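Local coordinates for tryptophanyl-tRNA synthetase (Thermus thermophilus, PDB 2EL7), which probably catalyses the ATP-dependent attachment of tryptophan to tRNA(Trp), as a homodimeric class I aminoacyl-tRNA synthetase, at residues C40-H45 with L127-L132; N49-D54 with T121-L126; D136-K141 with E156-I161. All coordinates share one frame; numbering follows the deposited sequence.

Contact 1 (C40-H45 with L127-L132); sequences CIVDYH and LMYPVL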
loop_
_atom_site.group_PDB
_atom_site.type_symbol
_atom_site.label_atom_id
_atom_site.label_comp_id
_atom_site.label_asym_id
_atom_site.label_seq_id
_atom_site.Cartn_x
_atom_site.Cartn_y
_atom_site.Cartn_z
ATOM N N CYS A 40 -17.391 -5.856 -4.944
ATOM C CA CYS A 40 -16.261 -4.984 -5.281
ATOM C C CYS A 40 -15.588 -5.281 -6.618
ATOM O O CYS A 40 -15.033 -6.360 -6.805
ATOM C CB CYS A 40 -15.223 -5.084 -4.149
ATOM S SG CYS A 40 -13.808 -3.935 -4.160
ATOM N N ILE A 41 -15.638 -4.312 -7.537
ATOM C CA ILE A 41 -15.014 -4.437 -8.843
ATOM C C ILE A 41 -13.532 -4.130 -8.567
ATOM O O ILE A 41 -13.158 -2.975 -8.342
ATOM C CB ILE A 41 -15.617 -3.405 -9.839
ATOM C CG1 ILE A 41 -17.065 -3.782 -10.175
ATOM C CG2 ILE A 41 -14.779 -3.346 -11.119
ATOM C CD1 ILE A 41 -17.787 -2.771 -11.067
ATOM N N VAL A 42 -12.685 -5.153 -8.594
ATOM C CA VAL A 42 -11.273 -4.943 -8.267
ATOM C C VAL A 42 -10.359 -4.392 -9.367
ATOM O O VAL A 42 -9.455 -5.078 -9.833
ATOM C CB VAL A 42 -10.641 -6.245 -7.669
ATOM C CG1 VAL A 42 -11.272 -6.544 -6.329
ATOM C CG2 VAL A 42 -10.845 -7.419 -8.602
ATOM N N ASP A 43 -10.557 -3.121 -9.710
ATOM C CA ASP A 43 -9.780 -2.484 -10.763
ATOM C C ASP A 43 -8.276 -2.463 -10.462
ATOM O O ASP A 43 -7.461 -2.560 -11.380
ATOM C CB ASP A 43 -10.328 -1.068 -11.047
ATOM C CG ASP A 43 -10.352 -0.164 -9.811
ATOM O OD1 ASP A 43 -10.536 1.053 -9.983
ATOM O OD2 ASP A 43 -10.189 -0.647 -8.675
ATOM N N TYR A 44 -7.905 -2.365 -9.188
ATOM C CA TYR A 44 -6.494 -2.380 -8.807
ATOM C C TYR A 44 -5.788 -3.678 -9.188
ATOM O O TYR A 44 -4.567 -3.706 -9.275
ATOM C CB TYR A 44 -6.329 -2.139 -7.301
ATOM C CG TYR A 44 -6.235 -0.667 -6.942
ATOM C CD1 TYR A 44 -6.645 -0.200 -5.689
ATOM C CD2 TYR A 44 -5.755 0.261 -7.863
ATOM C CE1 TYR A 44 -6.586 1.158 -5.368
ATOM C CE2 TYR A 44 -5.685 1.622 -7.553
ATOM C CZ TYR A 44 -6.103 2.064 -6.309
ATOM O OH TYR A 44 -6.045 3.413 -6.015
ATOM N N HIS A 45 -6.555 -4.745 -9.424
ATOM C CA HIS A 45 -5.990 -6.044 -9.806
ATOM C C HIS A 45 -5.434 -5.986 -11.236
ATOM O O HIS A 45 -4.518 -6.742 -11.585
ATOM C CB HIS A 45 -7.070 -7.128 -9.679
ATOM C CG HIS A 45 -6.623 -8.512 -10.046
ATOM N ND1 HIS A 45 -5.380 -9.016 -9.717
ATOM C CD2 HIS A 45 -7.282 -9.520 -10.670
ATOM C CE1 HIS A 45 -5.292 -10.270 -10.123
ATOM N NE2 HIS A 45 -6.434 -10.600 -10.704
ATOM N N LEU A 127 3.546 -10.544 -5.985
ATOM C CA LEU A 127 3.813 -11.045 -4.639
ATOM C C LEU A 127 2.895 -10.459 -3.560
ATOM O O LEU A 127 2.346 -11.200 -2.744
ATOM C CB LEU A 127 5.273 -10.787 -4.229
ATOM C CG LEU A 127 5.625 -11.235 -2.793
ATOM C CD1 LEU A 127 5.736 -12.751 -2.759
ATOM C CD2 LEU A 127 6.942 -10.619 -2.334
ATOM N N MET A 128 2.732 -9.137 -3.573
ATOM C CA MET A 128 1.929 -8.423 -2.577
ATOM C C MET A 128 0.396 -8.391 -2.796
ATOM O O MET A 128 -0.345 -7.969 -1.902
ATOM C CB MET A 128 2.446 -6.978 -2.439
ATOM C CG MET A 128 3.931 -6.856 -2.158
ATOM S SD MET A 128 4.398 -7.881 -0.735
ATOM C CE MET A 128 3.232 -7.353 0.464
ATOM N N TYR A 129 -0.093 -8.841 -3.946
ATOM C CA TYR A 129 -1.540 -8.777 -4.172
ATOM C C TYR A 129 -2.398 -9.441 -3.102
ATOM O O TYR A 129 -3.432 -8.901 -2.701
ATOM C CB TYR A 129 -1.905 -9.359 -5.533
ATOM C CG TYR A 129 -3.349 -9.125 -5.920
ATOM C CD1 TYR A 129 -3.854 -7.838 -6.054
ATOM C CD2 TYR A 129 -4.227 -10.208 -6.135
ATOM C CE1 TYR A 129 -5.202 -7.627 -6.391
ATOM C CE2 TYR A 129 -5.558 -10.007 -6.471
ATOM C CZ TYR A 129 -6.042 -8.718 -6.597
ATOM O OH TYR A 129 -7.373 -8.521 -6.922
ATOM N N PRO A 130 -1.995 -10.625 -2.617
ATOM C CA PRO A 130 -2.851 -11.233 -1.588
ATOM C C PRO A 130 -3.031 -10.359 -0.342
ATOM O O PRO A 130 -4.087 -10.397 0.304
ATOM C CB PRO A 130 -2.153 -12.556 -1.297
ATOM C CG PRO A 130 -1.550 -12.902 -2.672
ATOM C CD PRO A 130 -0.966 -11.573 -3.093
ATOM N N VAL A 131 -2.015 -9.569 0.007
ATOM C CA VAL A 131 -2.130 -8.686 1.177
ATOM C C VAL A 131 -3.170 -7.595 0.875
ATOM O O VAL A 131 -3.982 -7.256 1.743
ATOM C CB VAL A 131 -0.769 -8.068 1.551
ATOM C CG1 VAL A 131 -0.917 -7.155 2.799
ATOM C CG2 VAL A 131 0.221 -9.204 1.848
ATOM N N LEU A 132 -3.177 -7.092 -0.369
ATOM C CA LEU A 132 -4.159 -6.102 -0.803
ATOM C C LEU A 132 -5.562 -6.702 -0.670
ATOM O O LEU A 132 -6.463 -6.054 -0.136
ATOM C CB LEU A 132 -3.918 -5.698 -2.258
ATOM C CG LEU A 132 -4.761 -4.543 -2.821
ATOM C CD1 LEU A 132 -4.439 -3.304 -2.069
ATOM C CD2 LEU A 132 -4.466 -4.318 -4.308
#
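The phenol OH of Tyr129 rests against Val42 and His45, two residues that are themselves tied by a backbone hydrogen bond from His45 N to Val42 O, 2.9 Å. Tyr129 leaves helix 124-139 with chi1 at -171°, CG opposite the backbone N, which carries its OH to within 4.0 Å of Val42 CG2 and 3.1 Å of His45 CB. The imidazole of His45 lies over one face of the phenol ring as an offset stack, with centroids 4.3 Å apart and planes inclined by 20°. Val42 is the centre of an inverse gamma turn, closed by Asp43 N to Ile41 O. This turn leaves the carboxyl end of strand 37-41, which lies between strands 4-8 and 80-83 in the parallel sheet of the class I nucleotide-binding (Rossmann) fold. Here His45 lies close to Gln9, predicted to bind ATP, and Val42 close to Asp136, predicted to bind tryptophan. One helical turn beyond Tyr129, Leu132 puts its CD2 against Tyr44 CB at 4.1 Å, an apolar contact. From there the Tyr44 ring leads away to meet Trp95 of the second subunit edge-to-face, and Leu132 packs on that same Trp95.

Contact 2 (N49-D54 with T121-L126); sequences NPLAYD and TVWSGL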
loop_
_atom_site.group_PDB
_atom_site.type_symbol
_atom_site.label_atom_id
_atom_site.label_comp_id
_atom_site.label_asym_id
_atom_site.label_seq_id
_atom_site.Cartn_x
_atom_site.Cartn_y
_atom_site.Cartn_z
ATOM N N ASN A 49 -0.218 -6.399 -13.915
ATOM C CA ASN A 49 0.476 -6.753 -15.154
ATOM C C ASN A 49 0.635 -5.416 -15.905
ATOM O O ASN A 49 -0.017 -5.155 -16.928
ATOM C CB ASN A 49 -0.339 -7.788 -15.927
ATOM C CG ASN A 49 -0.464 -9.115 -15.154
ATOM O OD1 ASN A 49 0.531 -9.823 -14.933
ATOM N ND2 ASN A 49 -1.686 -9.440 -14.722
ATOM N N PRO A 50 1.539 -4.557 -15.384
ATOM C CA PRO A 50 1.853 -3.223 -15.895
ATOM C C PRO A 50 2.134 -3.008 -17.368
ATOM O O PRO A 50 1.683 -2.015 -17.918
ATOM C CB PRO A 50 2.995 -2.758 -14.978
ATOM C CG PRO A 50 3.658 -3.996 -14.597
ATOM C CD PRO A 50 2.506 -4.939 -14.336
ATOM N N LEU A 51 2.849 -3.917 -18.023
ATOM C CA LEU A 51 3.142 -3.713 -19.442
ATOM C C LEU A 51 2.078 -4.253 -20.358
ATOM O O LEU A 51 2.040 -3.885 -21.541
ATOM C CB LEU A 51 4.469 -4.356 -19.833
ATOM C CG LEU A 51 5.727 -4.068 -19.010
ATOM C CD1 LEU A 51 6.935 -4.272 -19.882
ATOM C CD2 LEU A 51 5.711 -2.655 -18.487
ATOM N N ALA A 52 1.211 -5.108 -19.811
ATOM C CA ALA A 52 0.139 -5.755 -20.569
ATOM C C ALA A 52 -1.259 -5.115 -20.506
ATOM O O ALA A 52 -1.914 -4.989 -21.540
ATOM C CB ALA A 52 0.047 -7.243 -20.167
ATOM N N TYR A 53 -1.735 -4.742 -19.315
ATOM C CA TYR A 53 -3.057 -4.114 -19.208
ATOM C C TYR A 53 -2.996 -2.739 -19.910
ATOM O O TYR A 53 -1.942 -2.077 -19.931
ATOM C CB TYR A 53 -3.470 -3.997 -17.726
ATOM C CG TYR A 53 -3.228 -2.662 -17.068
ATOM C CD1 TYR A 53 -4.264 -1.739 -16.931
ATOM C CD2 TYR A 53 -1.966 -2.304 -16.607
ATOM C CE1 TYR A 53 -4.052 -0.501 -16.359
ATOM C CE2 TYR A 53 -1.741 -1.049 -16.030
ATOM C CZ TYR A 53 -2.792 -0.155 -15.912
ATOM O OH TYR A 53 -2.585 1.099 -15.366
ATOM N N ASP A 54 -4.097 -2.317 -20.521
ATOM C CA ASP A 54 -4.092 -1.042 -21.237
ATOM C C ASP A 54 -4.776 0.045 -20.421
ATOM O O ASP A 54 -5.986 0.067 -20.291
ATOM C CB ASP A 54 -4.777 -1.199 -22.601
ATOM C CG ASP A 54 -4.714 0.079 -23.442
ATOM O OD1 ASP A 54 -5.284 0.062 -24.557
ATOM O OD2 ASP A 54 -4.106 1.096 -23.001
ATOM N N THR A 121 8.501 -11.106 -15.900
ATOM C CA THR A 121 8.944 -10.246 -14.825
ATOM C C THR A 121 8.171 -10.541 -13.557
ATOM O O THR A 121 6.933 -10.575 -13.574
ATOM C CB THR A 121 8.755 -8.780 -15.181
ATOM O OG1 THR A 121 9.570 -8.470 -16.312
ATOM C CG2 THR A 121 9.157 -7.906 -14.003
ATOM N N VAL A 122 8.887 -10.762 -12.460
ATOM C CA VAL A 122 8.190 -11.031 -11.226
ATOM C C VAL A 122 8.024 -9.712 -10.479
ATOM O O VAL A 122 8.900 -9.283 -9.729
ATOM C CB VAL A 122 8.901 -12.172 -10.369
ATOM C CG1 VAL A 122 10.385 -12.136 -10.557
ATOM C CG2 VAL A 122 8.545 -12.044 -8.888
ATOM N N TRP A 123 6.891 -9.056 -10.736
ATOM C CA TRP A 123 6.563 -7.788 -10.103
ATOM C C TRP A 123 6.176 -7.960 -8.619
ATOM O O TRP A 123 5.578 -8.977 -8.218
ATOM C CB TRP A 123 5.408 -7.101 -10.844
ATOM C CG TRP A 123 5.677 -6.822 -12.307
ATOM C CD1 TRP A 123 5.143 -7.490 -13.389
ATOM C CD2 TRP A 123 6.548 -5.821 -12.850
ATOM N NE1 TRP A 123 5.631 -6.964 -14.554
ATOM C CE2 TRP A 123 6.494 -5.938 -14.256
ATOM C CE3 TRP A 123 7.363 -4.842 -12.287
ATOM C CZ2 TRP A 123 7.232 -5.109 -15.107
ATOM C CZ3 TRP A 123 8.093 -4.017 -13.127
ATOM C CH2 TRP A 123 8.024 -4.156 -14.526
ATOM N N SER A 124 6.515 -6.968 -7.803
ATOM C CA SER A 124 6.184 -7.024 -6.380
ATOM C C SER A 124 4.660 -7.030 -6.261
ATOM O O SER A 124 4.105 -7.507 -5.280
ATOM C CB SER A 124 6.786 -5.820 -5.637
ATOM O OG SER A 124 8.182 -5.775 -5.831
ATOM N N GLY A 125 4.003 -6.496 -7.285
ATOM C CA GLY A 125 2.554 -6.491 -7.323
ATOM C C GLY A 125 2.016 -7.911 -7.270
ATOM O O GLY A 125 1.057 -8.171 -6.544
ATOM N N LEU A 126 2.608 -8.829 -8.031
ATOM C CA LEU A 126 2.175 -10.229 -7.996
ATOM C C LEU A 126 2.361 -10.770 -6.564
ATOM O O LEU A 126 1.442 -11.383 -5.997
ATOM C CB LEU A 126 3.002 -11.122 -8.956
ATOM C CG LEU A 126 2.909 -11.073 -10.494
ATOM C CD1 LEU A 126 1.611 -10.360 -10.928
ATOM C CD2 LEU A 126 4.169 -10.377 -11.080
#
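Trp123 holds its CG beside the backbone N and anti to the carbonyl carbon (chi1 -59°), and chi2 of 106° turns the indole so that one broad face meets Pro50. The pyrrolidine of Pro50 approaches with its CG leading. This atom sits 3.6 Å from the centroid of the five-membered ring, 19° off the normal, in a CH-pi contact. Its closest ring atom is Trp123 CE2 at 3.5 Å, while Pro50 CD follows over the same ring, 3.7 Å from Trp123 NE1. Leu51 adds a looser apolar touch, its CG 4.3 Å from Trp123 CZ2. The opposite face is filled from within its own segment by Thr121 CG2, 3.3 Å above the ring plane, which leaves the indole clasped between a proline and a methyl group. Asn49 OD1 only grazes Leu126 CD1 at 4.2 Å. The contact joins the loop between strand 37-41 and helix 55-72 to the start of helix 124-139, where Trp123 is the N-cap residue. The backbone after Asn49 is drawn into a turn by Asn49 O, which accepts from both Ala52 N and Tyr53 N. The second subunit borders this region: its Thr99 packs on Trp123, and its Thr101 O bonds to Ser124 OG. Across the two segments the attraction is therefore one of dispersion and of weakly polarised proline C-H groups facing an electron-rich indole, which depends on close fit over the ring face.

Contact 3 (D136-K141 with E156-I161); sequences DILIYK and ELTREI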
loop_
_atom_site.group_PDB
_atom_site.type_symbol
_atom_site.label_atom_id
_atom_site.label_comp_id
_atom_site.label_asym_id
_atom_site.label_seq_id
_atom_site.Cartn_x
_atom_site.Cartn_y
_atom_site.Cartn_z
ATOM N N ASP A 136 -8.817 -5.556 1.716
ATOM C CA ASP A 136 -10.095 -5.271 1.084
ATOM C C ASP A 136 -11.167 -6.052 1.863
ATOM O O ASP A 136 -12.225 -5.524 2.176
ATOM C CB ASP A 136 -10.029 -5.717 -0.386
ATOM C CG ASP A 136 -10.688 -4.732 -1.346
ATOM O OD1 ASP A 136 -10.977 -3.574 -0.948
ATOM O OD2 ASP A 136 -10.905 -5.138 -2.519
ATOM N N ILE A 137 -10.872 -7.306 2.188
ATOM C CA ILE A 137 -11.798 -8.150 2.923
ATOM C C ILE A 137 -12.014 -7.663 4.366
ATOM O O ILE A 137 -13.159 -7.512 4.817
ATOM C CB ILE A 137 -11.310 -9.636 2.967
ATOM C CG1 ILE A 137 -11.334 -10.245 1.562
ATOM C CG2 ILE A 137 -12.188 -10.453 3.913
ATOM C CD1 ILE A 137 -10.868 -11.683 1.508
ATOM N N LEU A 138 -10.926 -7.383 5.077
ATOM C CA LEU A 138 -11.073 -6.954 6.452
ATOM C C LEU A 138 -11.466 -5.486 6.711
ATOM O O LEU A 138 -12.064 -5.172 7.759
ATOM C CB LEU A 138 -9.817 -7.339 7.226
ATOM C CG LEU A 138 -9.500 -8.839 7.075
ATOM C CD1 LEU A 138 -8.185 -9.186 7.801
ATOM C CD2 LEU A 138 -10.664 -9.678 7.602
ATOM N N ILE A 139 -11.158 -4.580 5.781
ATOM C CA ILE A 139 -11.520 -3.170 5.993
ATOM C C ILE A 139 -13.048 -3.027 6.136
ATOM O O ILE A 139 -13.540 -2.077 6.769
ATOM C CB ILE A 139 -11.086 -2.289 4.819
ATOM C CG1 ILE A 139 -11.114 -0.823 5.230
ATOM C CG2 ILE A 139 -12.071 -2.447 3.641
ATOM C CD1 ILE A 139 -9.834 -0.315 5.749
ATOM N N TYR A 140 -13.780 -3.974 5.538
ATOM C CA TYR A 140 -15.240 -3.991 5.540
ATOM C C TYR A 140 -15.785 -5.034 6.513
ATOM O O TYR A 140 -17.007 -5.271 6.569
ATOM C CB TYR A 140 -15.781 -4.303 4.130
ATOM C CG TYR A 140 -15.334 -3.335 3.050
ATOM C CD1 TYR A 140 -14.606 -3.778 1.936
ATOM C CD2 TYR A 140 -15.576 -1.973 3.175
ATOM C CE1 TYR A 140 -14.123 -2.876 0.995
ATOM C CE2 TYR A 140 -15.106 -1.077 2.255
ATOM C CZ TYR A 140 -14.367 -1.520 1.168
ATOM O OH TYR A 140 -13.788 -0.575 0.342
ATOM N N LYS A 141 -14.875 -5.656 7.266
ATOM C CA LYS A 141 -15.236 -6.676 8.241
ATOM C C LYS A 141 -16.109 -7.754 7.624
ATOM O O LYS A 141 -17.021 -8.245 8.273
ATOM C CB LYS A 141 -15.989 -6.055 9.424
ATOM C CG LYS A 141 -15.178 -5.867 10.711
ATOM C CD LYS A 141 -14.382 -4.583 10.720
ATOM C CE LYS A 141 -13.618 -4.359 12.039
ATOM N NZ LYS A 141 -14.431 -3.878 13.190
ATOM N N GLU A 156 -7.190 -18.025 3.492
ATOM C CA GLU A 156 -6.429 -18.526 4.639
ATOM C C GLU A 156 -5.395 -17.488 5.097
ATOM O O GLU A 156 -5.174 -17.315 6.296
ATOM C CB GLU A 156 -5.742 -19.860 4.303
ATOM C CG GLU A 156 -6.740 -21.031 4.251
ATOM C CD GLU A 156 -6.218 -22.303 3.534
ATOM O OE1 GLU A 156 -6.987 -23.305 3.496
ATOM O OE2 GLU A 156 -5.064 -22.307 3.014
ATOM N N LEU A 157 -4.774 -16.785 4.153
ATOM C CA LEU A 157 -3.801 -15.764 4.516
ATOM C C LEU A 157 -4.514 -14.690 5.311
ATOM O O LEU A 157 -4.008 -14.218 6.331
ATOM C CB LEU A 157 -3.170 -15.134 3.265
ATOM C CG LEU A 157 -2.200 -13.968 3.521
ATOM C CD1 LEU A 157 -0.920 -14.505 4.143
ATOM C CD2 LEU A 157 -1.901 -13.209 2.231
ATOM N N THR A 158 -5.698 -14.307 4.845
ATOM C CA THR A 158 -6.498 -13.279 5.500
ATOM C C THR A 158 -6.835 -13.633 6.949
ATOM O O THR A 158 -6.749 -12.758 7.835
ATOM C CB THR A 158 -7.790 -13.029 4.706
ATOM O OG1 THR A 158 -7.443 -12.732 3.348
ATOM C CG2 THR A 158 -8.589 -11.847 5.277
ATOM N N ARG A 159 -7.199 -14.891 7.215
ATOM C CA ARG A 159 -7.526 -15.289 8.591
ATOM C C ARG A 159 -6.254 -15.246 9.432
ATOM O O ARG A 159 -6.272 -14.791 10.568
ATOM C CB ARG A 159 -8.142 -16.703 8.678
ATOM C CG ARG A 159 -9.498 -16.887 8.000
ATOM C CD ARG A 159 -10.166 -18.215 8.424
ATOM N NE ARG A 159 -9.450 -19.373 7.914
ATOM C CZ ARG A 159 -9.750 -20.007 6.786
ATOM N NH1 ARG A 159 -9.020 -21.051 6.402
ATOM N NH2 ARG A 159 -10.793 -19.622 6.055
ATOM N N GLU A 160 -5.147 -15.712 8.877
ATOM C CA GLU A 160 -3.898 -15.681 9.616
ATOM C C GLU A 160 -3.575 -14.250 10.040
ATOM O O GLU A 160 -3.180 -14.022 11.175
ATOM C CB GLU A 160 -2.750 -16.279 8.775
ATOM C CG GLU A 160 -2.619 -17.812 8.928
ATOM C CD GLU A 160 -1.739 -18.471 7.860
ATOM O OE1 GLU A 160 -1.752 -19.721 7.755
ATOM O OE2 GLU A 160 -1.039 -17.748 7.121
ATOM N N ILE A 161 -3.760 -13.300 9.123
ATOM C CA ILE A 161 -3.496 -11.892 9.380
ATOM C C ILE A 161 -4.465 -11.336 10.416
ATOM O O ILE A 161 -4.091 -10.525 11.254
ATOM C CB ILE A 161 -3.587 -11.046 8.048
ATOM C CG1 ILE A 161 -2.403 -11.392 7.131
ATOM C CG2 ILE A 161 -3.573 -9.551 8.346
ATOM C CD1 ILE A 161 -2.457 -10.730 5.808
#
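Helix 124-139, in its last turn, passes helix 153-169 with Ile137 CA and Thr158 CA 7.8 Å apart. The second helix is the crossover of a beta-alpha-beta unit joining the parallel strands 144-146 and 177-179, within the class I synthetase fold. The first ends in a Schellman motif, with Lys141 at positive phi, its N bonded to Leu138 O at 2.9 Å and the next backbone N bonded to Ile137 O. Between the helices Thr158 presents its methyl group: CG2 stands anti to the backbone N, while OG1 (chi1 -54°) turns back to hydrogen-bond His154 O in its own helix. Leu138 and Thr158 lie alongside, pointing opposite ways, and the branch point Leu138 CG meets Thr158 CG2 at 3.6 Å. Phe97 and Phe173 also pack on Leu138, making this a buried apolar seam. Replacing Leu138 by an alanine would remove the branch point and both methyls, and is likely to open a gap beside the Thr158 methyl and leave Phe97 and Phe173 short of a packing partner. The seam lies next along the helix to Asp136, predicted to bind tryptophan. Ile137 flanks the threonine's other branch, its CD1 lying 4.0 Å from Thr158 OG1.

How the contacts relate
Helix 124-139 runs through all three contacts: its start serves contact 2, its middle contact 1 and its end contact 3. Contacts 1 and 3 are buried, whereas contact 2 is only partly so, farther from the chain's centre and about 24 Å from contact 3, centre to centre. Their chemistry follows: an aromatic stack near the predicted substrate sites in contact 1, proline on indole in contact 2, aliphatic groups and a threonine methyl in contact 3. Contacts 1 and 2 both border the second subunit, which does not touch contact 3. Contacts 1 and 3 meet directly, Cys40 SG lying 3.5 Å from Asp136 OD2 and Pro130 CB packing on Leu157 CD2.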